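Local coordinates for AT-less polyketide synthase (Streptomyces platensis subsp. rosaceus, PDB 4QYR), which probably condenses acyl units on carrier proteins as a ketosynthase domain, extending the polyketide chain in antibiotic (isomigrastatin) biosynthesis, at residues A[57-65]-A[217-225]; A[128-137]-A[599-607]. One frame throughout, in Å; residues are numbered along the deposited sequence.

Contact 1: A[57-65]-A[217-225]; sequences RADFPKFAG and MLSPDGRCK
The ring of F63 lies against the backbone of the turn S219–G222. One of its faces receives the carbonyl of D221, with O 3.9 Å above the plane and over the ring centre. F63 CD2 comes to 3.4 Å from G222 CA; G222 has no side chain to keep the ring off, and its positive phi (53°) also suits glycine. At the other ortho carbon, F63 CD1 sits 3.9 Å from R223 NH2. The guanidinium is tilted 65° from the ring plane. CG of F63 is placed beside its backbone N (chi1 -55°), which turns the ring to the glycine.

Two residues earlier, P61 points its ring at the approach to the turn. Its CG is 3.8 Å from L218 CB and 3.4 Å from S219 O. L218 also reaches F60, CD1 to CB, at 4.0 Å. No hydrogen bond links the two segments.

The type I turn is closed by G222 N to S219 O, and just beyond it S219 OG donates to R223 O at 2.9 Å. K225 forms a salt bridge to D221 and another to D232. The main polar partner of R223 is D36, while F60 stacks on F209 of helix 207–214. With strand 63–64 paired to 39–40, the contact joins a two-stranded antiparallel sheet to the loop between helix 207–214 and strand 239–247, at the periphery of the thiolase-type fold of the ketosynthase.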
ATOM      1  N   ARG A  57     -12.922 -10.783  30.287  1.00 79.92           N
ATOM      2  CA  ARG A  57     -13.267  -9.584  31.046  1.00 77.75           C
ATOM      3  C   ARG A  57     -13.696  -8.442  30.139  1.00 73.86           C
ATOM      4  O   ARG A  57     -14.286  -7.468  30.612  1.00 76.78           O
ATOM      5  CB  ARG A  57     -12.098  -9.125  31.920  1.00 76.92           C
ATOM      6  CG  ARG A  57     -11.655 -10.111  32.982  1.00 81.56           C
ATOM      7  CD  ARG A  57     -10.620  -9.477  33.897  1.00 86.53           C
ATOM      8  NE  ARG A  57      -9.425  -9.082  33.154  1.00 87.47           N
ATOM      9  CZ  ARG A  57      -8.210  -9.594  33.342  1.00 91.34           C
ATOM     10  NH1 ARG A  57      -8.006 -10.522  34.276  1.00 95.59           N
ATOM     11  NH2 ARG A  57      -7.193  -9.160  32.603  1.00 88.69           N
ATOM     12  N   ALA A  58     -13.397  -8.557  28.847  1.00 66.53           N
ATOM     13  CA  ALA A  58     -13.702  -7.494  27.887  1.00 69.30           C
ATOM     14  C   ALA A  58     -15.196  -7.392  27.594  1.00 74.15           C
ATOM     15  O   ALA A  58     -15.955  -8.290  27.944  1.00 77.77           O
ATOM     16  CB  ALA A  58     -12.941  -7.715  26.607  1.00 57.31           C
ATOM     17  N   ASP A  59     -15.612  -6.319  26.922  1.00 75.43           N
ATOM     18  CA  ASP A  59     -17.031  -5.973  26.848  1.00 82.77           C
ATOM     19  C   ASP A  59     -17.803  -6.582  25.672  1.00 83.80           C
ATOM     20  O   ASP A  59     -18.924  -7.062  25.853  1.00 93.68           O
ATOM     21  CB  ASP A  59     -17.188  -4.451  26.812  1.00 88.25           C
ATOM     22  CG  ASP A  59     -18.501  -3.982  27.435  1.00 96.73           C
ATOM     23  OD1 ASP A  59     -19.498  -4.738  27.374  1.00 99.26           O
ATOM     24  OD2 ASP A  59     -18.535  -2.858  27.992  1.00100.03           O
ATOM     25  N   PHE A  60     -17.210  -6.557  24.483  1.00 73.09           N
ATOM     26  CA  PHE A  60     -17.875  -6.944  23.227  1.00 68.41           C
ATOM     27  C   PHE A  60     -18.676  -8.263  23.214  1.00 63.72           C
ATOM     28  O   PHE A  60     -18.366  -9.171  23.973  1.00 65.94           O
ATOM     29  CB  PHE A  60     -16.812  -7.018  22.123  1.00 66.89           C
ATOM     30  CG  PHE A  60     -15.808  -8.118  22.315  1.00 63.75           C
ATOM     31  CD1 PHE A  60     -15.806  -9.222  21.485  1.00 63.55           C
ATOM     32  CD2 PHE A  60     -14.880  -8.059  23.341  1.00 63.90           C
ATOM     33  CE1 PHE A  60     -14.880 -10.235  21.658  1.00 63.20           C
ATOM     34  CE2 PHE A  60     -13.957  -9.069  23.524  1.00 63.03           C
ATOM     35  CZ  PHE A  60     -13.957 -10.157  22.685  1.00 62.61           C
ATOM     36  N   PRO A  61     -19.701  -8.369  22.336  1.00 60.45           N
ATOM     37  CA  PRO A  61     -20.426  -9.617  22.058  1.00 57.85           C
ATOM     38  C   PRO A  61     -19.537 -10.712  21.487  1.00 61.84           C
ATOM     39  O   PRO A  61     -18.905 -10.549  20.443  1.00 62.14           O
ATOM     40  CB  PRO A  61     -21.479  -9.195  21.030  1.00 57.54           C
ATOM     41  CG  PRO A  61     -20.947  -7.982  20.428  1.00 55.35           C
ATOM     42  CD  PRO A  61     -20.271  -7.263  21.556  1.00 56.21           C
ATOM     43  N   LYS A  62     -19.542 -11.845  22.173  1.00 60.83           N
ATOM     44  CA  LYS A  62     -18.535 -12.876  22.014  1.00 56.19           C
ATOM     45  C   LYS A  62     -18.689 -13.780  20.802  1.00 54.61           C
ATOM     46  O   LYS A  62     -18.811 -14.986  20.958  1.00 61.08           O
ATOM     47  CB  LYS A  62     -18.529 -13.738  23.271  1.00 59.10           C
ATOM     48  CG  LYS A  62     -17.316 -13.553  24.134  1.00 61.86           C
ATOM     49  CD  LYS A  62     -17.076 -12.095  24.445  1.00 61.71           C
ATOM     50  CE  LYS A  62     -15.915 -11.943  25.407  1.00 61.83           C
ATOM     51  NZ  LYS A  62     -16.045 -10.709  26.220  1.00 63.72           N
ATOM     52  N   PHE A  63     -18.656 -13.225  19.599  1.00 52.13           N
ATOM     53  CA  PHE A  63     -18.799 -14.065  18.413  1.00 50.77           C
ATOM     54  C   PHE A  63     -17.738 -13.786  17.384  1.00 48.74           C
ATOM     55  O   PHE A  63     -17.233 -12.677  17.305  1.00 49.76           O
ATOM     56  CB  PHE A  63     -20.162 -13.867  17.755  1.00 55.32           C
ATOM     57  CG  PHE A  63     -21.327 -14.090  18.674  1.00 59.43           C
ATOM     58  CD1 PHE A  63     -21.873 -15.355  18.822  1.00 57.04           C
ATOM     59  CD2 PHE A  63     -21.893 -13.024  19.370  1.00 56.70           C
ATOM     60  CE1 PHE A  63     -22.953 -15.563  19.656  1.00 60.50           C
ATOM     61  CE2 PHE A  63     -22.970 -13.219  20.193  1.00 60.11           C
ATOM     62  CZ  PHE A  63     -23.503 -14.503  20.341  1.00 66.49           C
ATOM     63  N   ALA A  64     -17.420 -14.791  16.573  1.00 49.55           N
ATOM     64  CA  ALA A  64     -16.581 -14.571  15.396  1.00 48.15           C
ATOM     65  C   ALA A  64     -16.695 -15.732  14.432  1.00 48.43           C
ATOM     66  O   ALA A  64     -17.023 -16.847  14.829  1.00 49.71           O
ATOM     67  CB  ALA A  64     -15.120 -14.365  15.792  1.00 45.38           C
ATOM     68  N   GLY A  65     -16.445 -15.456  13.159  1.00 45.81           N
ATOM     69  CA  GLY A  65     -16.161 -16.510  12.216  1.00 44.93           C
ATOM     70  C   GLY A  65     -14.695 -16.828  12.418  1.00 46.84           C
ATOM     71  O   GLY A  65     -13.848 -15.950  12.284  1.00 52.53           O
HETATM   72  N   MSE A 217     -20.586  -0.953  16.675  1.00 54.68           N
HETATM   73  CA  MSE A 217     -20.570  -1.521  15.334  1.00 55.48           C
HETATM   74  C   MSE A 217     -20.730  -3.031  15.350  1.00 51.68           C
HETATM   75  O   MSE A 217     -20.981  -3.644  14.321  1.00 50.15           O
HETATM   76  CB  MSE A 217     -19.268  -1.143  14.613  1.00 62.86           C
HETATM   77  CG  MSE A 217     -19.004   0.363  14.501  1.00 62.60           C
HETATM   78 SE   MSE A 217     -19.430   1.081  12.754  1.00225.68          SE
HETATM   79  CE  MSE A 217     -18.985   2.949  13.108  1.00101.53           C
ATOM     80  N   LEU A 218     -20.574  -3.630  16.520  1.00 53.44           N
ATOM     81  CA  LEU A 218     -20.754  -5.060  16.652  1.00 51.89           C
ATOM     82  C   LEU A 218     -22.184  -5.378  17.022  1.00 53.71           C
ATOM     83  O   LEU A 218     -22.723  -4.761  17.931  1.00 52.05           O
ATOM     84  CB  LEU A 218     -19.798  -5.626  17.693  1.00 45.17           C
ATOM     85  CG  LEU A 218     -18.331  -5.419  17.321  1.00 42.61           C
ATOM     86  CD1 LEU A 218     -17.436  -6.197  18.248  1.00 42.73           C
ATOM     87  CD2 LEU A 218     -18.107  -5.823  15.891  1.00 40.20           C
ATOM     88  N   SER A 219     -22.798  -6.334  16.319  1.00 57.70           N
ATOM     89  CA  SER A 219     -24.179  -6.725  16.619  1.00 64.53           C
ATOM     90  C   SER A 219     -24.217  -7.625  17.847  1.00 59.86           C
ATOM     91  O   SER A 219     -23.350  -8.476  18.028  1.00 54.04           O
ATOM     92  CB  SER A 219     -24.847  -7.418  15.420  1.00 71.21           C
ATOM     93  OG  SER A 219     -23.975  -8.313  14.761  1.00 71.78           O
ATOM     94  N   PRO A 220     -25.214  -7.413  18.707  1.00 60.80           N
ATOM     95  CA  PRO A 220     -25.416  -8.120  19.977  1.00 64.32           C
ATOM     96  C   PRO A 220     -25.557  -9.625  19.842  1.00 67.13           C
ATOM     97  O   PRO A 220     -25.257 -10.312  20.820  1.00 68.86           O
ATOM     98  CB  PRO A 220     -26.713  -7.517  20.521  1.00 65.96           C
ATOM     99  CG  PRO A 220     -26.910  -6.243  19.770  1.00 65.48           C
ATOM    100  CD  PRO A 220     -26.252  -6.409  18.450  1.00 61.97           C
ATOM    101  N   ASP A 221     -25.997 -10.119  18.682  1.00 69.37           N
ATOM    102  CA  ASP A 221     -26.162 -11.567  18.457  1.00 68.68           C
ATOM    103  C   ASP A 221     -25.126 -12.128  17.482  1.00 58.24           C
ATOM    104  O   ASP A 221     -25.278 -13.229  16.951  1.00 53.25           O
ATOM    105  CB  ASP A 221     -27.565 -11.885  17.936  1.00 76.88           C
ATOM    106  CG  ASP A 221     -27.894 -11.156  16.645  1.00 82.81           C
ATOM    107  OD1 ASP A 221     -26.989 -10.560  16.026  1.00 83.38           O
ATOM    108  OD2 ASP A 221     -29.069 -11.194  16.234  1.00 88.92           O
ATOM    109  N   GLY A 222     -24.101 -11.329  17.235  1.00 53.00           N
ATOM    110  CA  GLY A 222     -22.989 -11.715  16.400  1.00 53.75           C
ATOM    111  C   GLY A 222     -23.317 -12.230  15.020  1.00 60.03           C
ATOM    112  O   GLY A 222     -22.699 -13.184  14.560  1.00 67.98           O
ATOM    113  N   ARG A 223     -24.266 -11.613  14.337  1.00 59.64           N
ATOM    114  CA  ARG A 223     -24.537 -12.020  12.966  1.00 55.83           C
ATOM    115  C   ARG A 223     -24.557 -10.822  12.029  1.00 54.64           C
ATOM    116  O   ARG A 223     -24.992  -9.733  12.410  1.00 57.73           O
ATOM    117  CB  ARG A 223     -25.858 -12.790  12.887  1.00 54.77           C
ATOM    118  CG  ARG A 223     -25.688 -14.314  12.772  1.00 50.37           C
ATOM    119  CD  ARG A 223     -25.129 -14.923  14.035  1.00 51.62           C
ATOM    120  NE  ARG A 223     -24.954 -16.363  13.921  1.00 53.55           N
ATOM    121  CZ  ARG A 223     -24.642 -17.174  14.933  1.00 56.63           C
ATOM    122  NH1 ARG A 223     -24.511 -18.480  14.720  1.00 59.58           N
ATOM    123  NH2 ARG A 223     -24.449 -16.696  16.153  1.00 54.63           N
ATOM    124  N   CYS A 224     -24.064 -11.020  10.811  1.00 49.29           N
ATOM    125  CA  CYS A 224     -24.198  -9.999   9.785  1.00 42.34           C
ATOM    126  C   CYS A 224     -25.519 -10.162   9.096  1.00 47.90           C
ATOM    127  O   CYS A 224     -25.602 -10.828   8.071  1.00 43.49           O
ATOM    128  CB  CYS A 224     -23.091 -10.085   8.745  1.00 39.51           C
ATOM    129  SG  CYS A 224     -21.523  -9.446   9.266  1.00 53.48           S
ATOM    130  N   LYS A 225     -26.558  -9.545   9.645  1.00 49.81           N
ATOM    131  CA  LYS A 225     -27.874  -9.706   9.063  1.00 51.87           C
ATOM    132  C   LYS A 225     -28.052  -8.695   7.945  1.00 50.51           C
ATOM    133  O   LYS A 225     -28.905  -7.823   8.016  1.00 51.86           O
ATOM    134  CB  LYS A 225     -28.953  -9.569  10.127  1.00 56.91           C
ATOM    135  CG  LYS A 225     -28.869 -10.643  11.200  1.00 58.18           C
ATOM    136  CD  LYS A 225     -29.865 -10.395  12.317  1.00 63.11           C
ATOM    137  CE  LYS A 225     -29.492  -9.160  13.103  1.00 64.07           C
ATOM    138  NZ  LYS A 225     -28.570  -9.466  14.220  1.00 65.42           N
TER

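Contact 2: A[128-137]-A[599-607]; sequences YHHLLNASGV and ACDRYWVPA
The carbonyl oxygen of L132 gathers the end of its helix: V137 N bonds to L132 O at 3.0 Å, and G136 N and S135 N add weak bonds. With G136 N also bonded to N133 O and G136 at positive phi, this is a Schellman motif. It turns the chain so that V137 points to the tail segment 599–607, which CD2 of L132 also reaches.

V605 fills the centre. Its CG2 meets L131 CD2 at 3.7 Å and L132 CD2 at 3.9 Å, while its CG1 touches S135 CB and, at 3.7 Å, V137 CG2. With CG1 anti to the backbone N (chi1 175°), CG1 goes to the helix end and CG2 to L131, L132 and Y128. P606 CG continues the patch against V137 CG1, 3.9 Å away.

At the other end Y128 turns an edge to the face of W604, centroids 5.6 Å and planes 63° apart. L131 CD2 lies 3.7 Å from W604 CZ2. Y128 OH passes near the W604–V605 peptide but hydrogen-bonds to E86 O. Placed by strand 601–602 pairing with 72–73, this R-Y-W-V-P tail runs back along the ketosynthase, consistent with the post-acyltransferase linker of modular polyketide synthases, although this synthase is AT-less.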
ATOM      1  N   TYR A 128      -1.321 -10.158  16.809  1.00 39.40           N
ATOM      2  CA  TYR A 128      -0.367 -11.079  17.433  1.00 34.44           C
ATOM      3  C   TYR A 128       0.709 -10.378  18.227  1.00 33.41           C
ATOM      4  O   TYR A 128       1.122 -10.852  19.285  1.00 35.37           O
ATOM      5  CB  TYR A 128       0.301 -11.944  16.378  1.00 30.86           C
ATOM      6  CG  TYR A 128       0.992 -13.183  16.898  1.00 32.20           C
ATOM      7  CD1 TYR A 128       0.287 -14.150  17.599  1.00 33.52           C
ATOM      8  CD2 TYR A 128       2.333 -13.423  16.629  1.00 33.13           C
ATOM      9  CE1 TYR A 128       0.902 -15.298  18.058  1.00 34.93           C
ATOM     10  CE2 TYR A 128       2.959 -14.574  17.084  1.00 33.72           C
ATOM     11  CZ  TYR A 128       2.234 -15.505  17.795  1.00 40.64           C
ATOM     12  OH  TYR A 128       2.831 -16.656  18.251  1.00 44.11           O
ATOM     13  N   HIS A 129       1.177  -9.255  17.693  1.00 35.35           N
ATOM     14  CA  HIS A 129       2.269  -8.508  18.289  1.00 33.62           C
ATOM     15  C   HIS A 129       1.808  -7.957  19.611  1.00 35.62           C
ATOM     16  O   HIS A 129       2.585  -7.884  20.561  1.00 38.07           O
ATOM     17  CB  HIS A 129       2.719  -7.392  17.363  1.00 33.40           C
ATOM     18  CG  HIS A 129       4.075  -6.844  17.673  1.00 38.99           C
ATOM     19  ND1 HIS A 129       4.715  -7.056  18.877  1.00 44.01           N
ATOM     20  CD2 HIS A 129       4.918  -6.091  16.925  1.00 38.81           C
ATOM     21  CE1 HIS A 129       5.895  -6.463  18.857  1.00 45.59           C
ATOM     22  NE2 HIS A 129       6.043  -5.872  17.683  1.00 44.49           N
ATOM     23  N   HIS A 130       0.536  -7.581  19.674  1.00 35.39           N
ATOM     24  CA  HIS A 130      -0.055  -7.169  20.936  1.00 44.56           C
ATOM     25  C   HIS A 130      -0.057  -8.364  21.886  1.00 50.04           C
ATOM     26  O   HIS A 130       0.302  -8.235  23.070  1.00 55.43           O
ATOM     27  CB  HIS A 130      -1.472  -6.619  20.740  1.00 50.17           C
ATOM     28  CG  HIS A 130      -1.518  -5.268  20.086  1.00 59.43           C
ATOM     29  ND1 HIS A 130      -2.472  -4.924  19.153  1.00 61.97           N
ATOM     30  CD2 HIS A 130      -0.733  -4.173  20.240  1.00 61.53           C
ATOM     31  CE1 HIS A 130      -2.270  -3.680  18.755  1.00 61.49           C
ATOM     32  NE2 HIS A 130      -1.222  -3.201  19.400  1.00 60.46           N
ATOM     33  N   LEU A 131      -0.428  -9.529  21.353  1.00 47.90           N
ATOM     34  CA  LEU A 131      -0.520 -10.750  22.142  1.00 40.23           C
ATOM     35  C   LEU A 131       0.816 -11.124  22.770  1.00 50.35           C
ATOM     36  O   LEU A 131       0.855 -11.575  23.914  1.00 44.27           O
ATOM     37  CB  LEU A 131      -1.020 -11.902  21.279  1.00 44.62           C
ATOM     38  CG  LEU A 131      -1.146 -13.257  21.976  1.00 46.00           C
ATOM     39  CD1 LEU A 131      -2.056 -13.142  23.191  1.00 46.24           C
ATOM     40  CD2 LEU A 131      -1.659 -14.314  21.016  1.00 39.26           C
ATOM     41  N   LEU A 132       1.898 -10.939  22.012  1.00 46.19           N
ATOM     42  CA  LEU A 132       3.255 -11.218  22.485  1.00 49.98           C
ATOM     43  C   LEU A 132       3.615 -10.331  23.648  1.00 55.60           C
ATOM     44  O   LEU A 132       4.188 -10.771  24.647  1.00 57.09           O
ATOM     45  CB  LEU A 132       4.287 -10.994  21.377  1.00 48.97           C
ATOM     46  CG  LEU A 132       4.341 -11.970  20.211  1.00 46.38           C
ATOM     47  CD1 LEU A 132       5.545 -11.661  19.363  1.00 41.19           C
ATOM     48  CD2 LEU A 132       4.402 -13.390  20.736  1.00 49.82           C
ATOM     49  N   ASN A 133       3.309  -9.053  23.493  1.00 56.94           N
ATOM     50  CA  ASN A 133       3.657  -8.096  24.520  1.00 57.18           C
ATOM     51  C   ASN A 133       2.876  -8.373  25.784  1.00 56.96           C
ATOM     52  O   ASN A 133       3.430  -8.344  26.883  1.00 59.79           O
ATOM     53  CB  ASN A 133       3.415  -6.680  24.020  1.00 54.23           C
ATOM     54  CG  ASN A 133       4.407  -6.275  22.962  1.00 50.66           C
ATOM     55  OD1 ASN A 133       5.059  -7.124  22.358  1.00 48.85           O
ATOM     56  ND2 ASN A 133       4.526  -4.980  22.723  1.00 51.57           N
ATOM     57  N   ALA A 134       1.596  -8.682  25.613  1.00 53.57           N
ATOM     58  CA  ALA A 134       0.706  -8.918  26.740  1.00 53.56           C
ATOM     59  C   ALA A 134       1.065 -10.206  27.475  1.00 57.19           C
ATOM     60  O   ALA A 134       0.650 -10.410  28.617  1.00 61.29           O
ATOM     61  CB  ALA A 134      -0.732  -8.964  26.265  1.00 48.41           C
ATOM     62  N   SER A 135       1.834 -11.068  26.813  1.00 56.95           N
ATOM     63  CA  SER A 135       2.248 -12.339  27.386  1.00 52.68           C
ATOM     64  C   SER A 135       3.605 -12.208  28.044  1.00 54.76           C
ATOM     65  O   SER A 135       4.037 -13.096  28.765  1.00 67.44           O
ATOM     66  CB  SER A 135       2.294 -13.418  26.314  1.00 53.16           C
ATOM     67  OG  SER A 135       1.112 -13.397  25.526  1.00 53.06           O
ATOM     68  N   GLY A 136       4.275 -11.091  27.787  1.00 61.98           N
ATOM     69  CA  GLY A 136       5.533 -10.778  28.440  1.00 56.23           C
ATOM     70  C   GLY A 136       6.745 -11.162  27.621  1.00 55.20           C
ATOM     71  O   GLY A 136       7.858 -11.166  28.122  1.00 57.24           O
ATOM     72  N   VAL A 137       6.529 -11.480  26.353  1.00 52.21           N
ATOM     73  CA  VAL A 137       7.599 -11.966  25.500  1.00 51.27           C
ATOM     74  C   VAL A 137       8.563 -10.852  25.161  1.00 60.28           C
ATOM     75  O   VAL A 137       8.207  -9.907  24.445  1.00 65.33           O
ATOM     76  CB  VAL A 137       7.034 -12.573  24.208  1.00 48.29           C
ATOM     77  CG1 VAL A 137       8.143 -13.052  23.306  1.00 47.49           C
ATOM     78  CG2 VAL A 137       6.102 -13.711  24.548  1.00 54.54           C
ATOM     79  N   ALA A 599       2.274 -29.715   6.946  1.00 43.61           N
ATOM     80  CA  ALA A 599       2.277 -30.260   8.308  1.00 45.44           C
ATOM     81  C   ALA A 599       1.526 -29.365   9.295  1.00 55.54           C
ATOM     82  O   ALA A 599       1.489 -28.146   9.135  1.00 55.05           O
ATOM     83  CB  ALA A 599       3.689 -30.471   8.783  1.00 46.68           C
ATOM     84  N   CYS A 600       0.929 -29.984  10.309  1.00 53.38           N
ATOM     85  CA  CYS A 600       0.116 -29.279  11.299  1.00 53.44           C
ATOM     86  C   CYS A 600       0.879 -29.085  12.605  1.00 50.87           C
ATOM     87  O   CYS A 600       0.389 -29.457  13.677  1.00 50.97           O
ATOM     88  CB  CYS A 600      -1.192 -30.042  11.577  1.00 59.26           C
ATOM     89  SG  CYS A 600      -2.405 -30.069  10.218  1.00137.46           S
ATOM     90  N   ASP A 601       2.075 -28.512  12.513  1.00 48.19           N
ATOM     91  CA  ASP A 601       2.887 -28.265  13.698  1.00 52.49           C
ATOM     92  C   ASP A 601       2.357 -27.033  14.419  1.00 52.73           C
ATOM     93  O   ASP A 601       1.910 -26.091  13.779  1.00 51.77           O
ATOM     94  CB  ASP A 601       4.364 -28.087  13.327  1.00 56.40           C
ATOM     95  CG  ASP A 601       4.969 -29.331  12.658  1.00 62.20           C
ATOM     96  OD1 ASP A 601       4.734 -30.480  13.131  1.00 64.40           O
ATOM     97  OD2 ASP A 601       5.700 -29.149  11.660  1.00 61.66           O
ATOM     98  N   ARG A 602       2.398 -27.041  15.747  1.00 55.55           N
ATOM     99  CA  ARG A 602       1.891 -25.913  16.531  1.00 48.04           C
ATOM    100  C   ARG A 602       2.957 -24.851  16.835  1.00 47.46           C
ATOM    101  O   ARG A 602       3.980 -25.134  17.461  1.00 49.03           O
ATOM    102  CB  ARG A 602       1.288 -26.412  17.843  1.00 50.28           C
ATOM    103  CG  ARG A 602       0.840 -25.287  18.746  1.00 52.21           C
ATOM    104  CD  ARG A 602       0.817 -25.705  20.205  1.00 56.21           C
ATOM    105  NE  ARG A 602       0.652 -24.596  21.153  1.00 55.50           N
ATOM    106  CZ  ARG A 602      -0.425 -23.819  21.241  1.00 54.61           C
ATOM    107  NH1 ARG A 602      -1.456 -23.992  20.416  1.00 53.15           N
ATOM    108  NH2 ARG A 602      -0.470 -22.858  22.156  1.00 51.93           N
ATOM    109  N   TYR A 603       2.715 -23.619  16.400  1.00 48.01           N
ATOM    110  CA  TYR A 603       3.613 -22.510  16.732  1.00 44.86           C
ATOM    111  C   TYR A 603       2.813 -21.366  17.326  1.00 47.43           C
ATOM    112  O   TYR A 603       2.110 -20.641  16.611  1.00 42.85           O
ATOM    113  CB  TYR A 603       4.400 -22.036  15.504  1.00 43.18           C
ATOM    114  CG  TYR A 603       5.312 -23.096  14.938  1.00 44.12           C
ATOM    115  CD1 TYR A 603       6.621 -23.222  15.386  1.00 45.51           C
ATOM    116  CD2 TYR A 603       4.862 -23.982  13.968  1.00 43.78           C
ATOM    117  CE1 TYR A 603       7.461 -24.193  14.879  1.00 54.81           C
ATOM    118  CE2 TYR A 603       5.695 -24.965  13.458  1.00 50.29           C
ATOM    119  CZ  TYR A 603       6.995 -25.069  13.916  1.00 54.38           C
ATOM    120  OH  TYR A 603       7.834 -26.050  13.414  1.00 57.63           O
ATOM    121  N   TRP A 604       2.907 -21.222  18.643  1.00 45.71           N
ATOM    122  CA  TRP A 604       2.193 -20.163  19.333  1.00 50.97           C
ATOM    123  C   TRP A 604       3.156 -19.321  20.174  1.00 54.53           C
ATOM    124  O   TRP A 604       4.379 -19.389  20.007  1.00 54.88           O
ATOM    125  CB  TRP A 604       1.075 -20.755  20.200  1.00 46.83           C
ATOM    126  CG  TRP A 604      -0.052 -19.800  20.490  1.00 45.97           C
ATOM    127  CD1 TRP A 604      -0.450 -19.341  21.716  1.00 54.46           C
ATOM    128  CD2 TRP A 604      -0.906 -19.164  19.530  1.00 43.75           C
ATOM    129  NE1 TRP A 604      -1.505 -18.468  21.578  1.00 45.97           N
ATOM    130  CE2 TRP A 604      -1.802 -18.341  20.246  1.00 43.81           C
ATOM    131  CE3 TRP A 604      -0.990 -19.198  18.128  1.00 41.84           C
ATOM    132  CZ2 TRP A 604      -2.773 -17.569  19.611  1.00 42.04           C
ATOM    133  CZ3 TRP A 604      -1.961 -18.439  17.498  1.00 40.11           C
ATOM    134  CH2 TRP A 604      -2.839 -17.635  18.239  1.00 40.22           C
ATOM    135  N   VAL A 605       2.592 -18.510  21.061  1.00 55.59           N
ATOM    136  CA  VAL A 605       3.368 -17.627  21.912  1.00 54.66           C
ATOM    137  C   VAL A 605       4.305 -18.428  22.811  1.00 57.95           C
ATOM    138  O   VAL A 605       3.876 -19.370  23.481  1.00 62.33           O
ATOM    139  CB  VAL A 605       2.435 -16.741  22.759  1.00 54.10           C
ATOM    140  CG1 VAL A 605       3.228 -15.884  23.741  1.00 53.79           C
ATOM    141  CG2 VAL A 605       1.563 -15.881  21.846  1.00 49.31           C
ATOM    142  N   PRO A 606       5.596 -18.063  22.810  1.00 57.45           N
ATOM    143  CA  PRO A 606       6.617 -18.727  23.626  1.00 58.98           C
ATOM    144  C   PRO A 606       6.473 -18.447  25.117  1.00 54.62           C
ATOM    145  O   PRO A 606       5.785 -17.508  25.514  1.00 54.01           O
ATOM    146  CB  PRO A 606       7.929 -18.143  23.087  1.00 51.90           C
ATOM    147  CG  PRO A 606       7.560 -16.852  22.523  1.00 60.62           C
ATOM    148  CD  PRO A 606       6.180 -17.019  21.956  1.00 57.74           C
ATOM    149  N   ALA A 607       7.133 -19.269  25.929  1.00 68.06           N
ATOM    150  CA  ALA A 607       7.064 -19.159  27.376  1.00 59.74           C
ATOM    151  C   ALA A 607       8.245 -18.382  27.927  1.00 64.70           C
ATOM    152  O   ALA A 607       8.082 -17.271  28.435  1.00 68.08           O
ATOM    153  CB  ALA A 607       7.002 -20.525  27.989  1.00 62.32           C
TER

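Both contacts are partly buried and lie about 26 Å (centre to centre) from the centre of the chain, in the outer layers of the ketosynthase. They do not touch, their nearest atoms being about 9 Å apart, and they share no helix or strand. Contact 1 joins two pieces of the ketosynthase N-terminal region, and much of it is side chain against main chain, with salt bridges around the turn. Contact 2 ties the far C-terminal tail to helix 127–135 almost wholly through aliphatic and aromatic side chains. Its helix also meets the second subunit, through H129, H130 and N133, whereas no other chain of the assembly reaches contact 1.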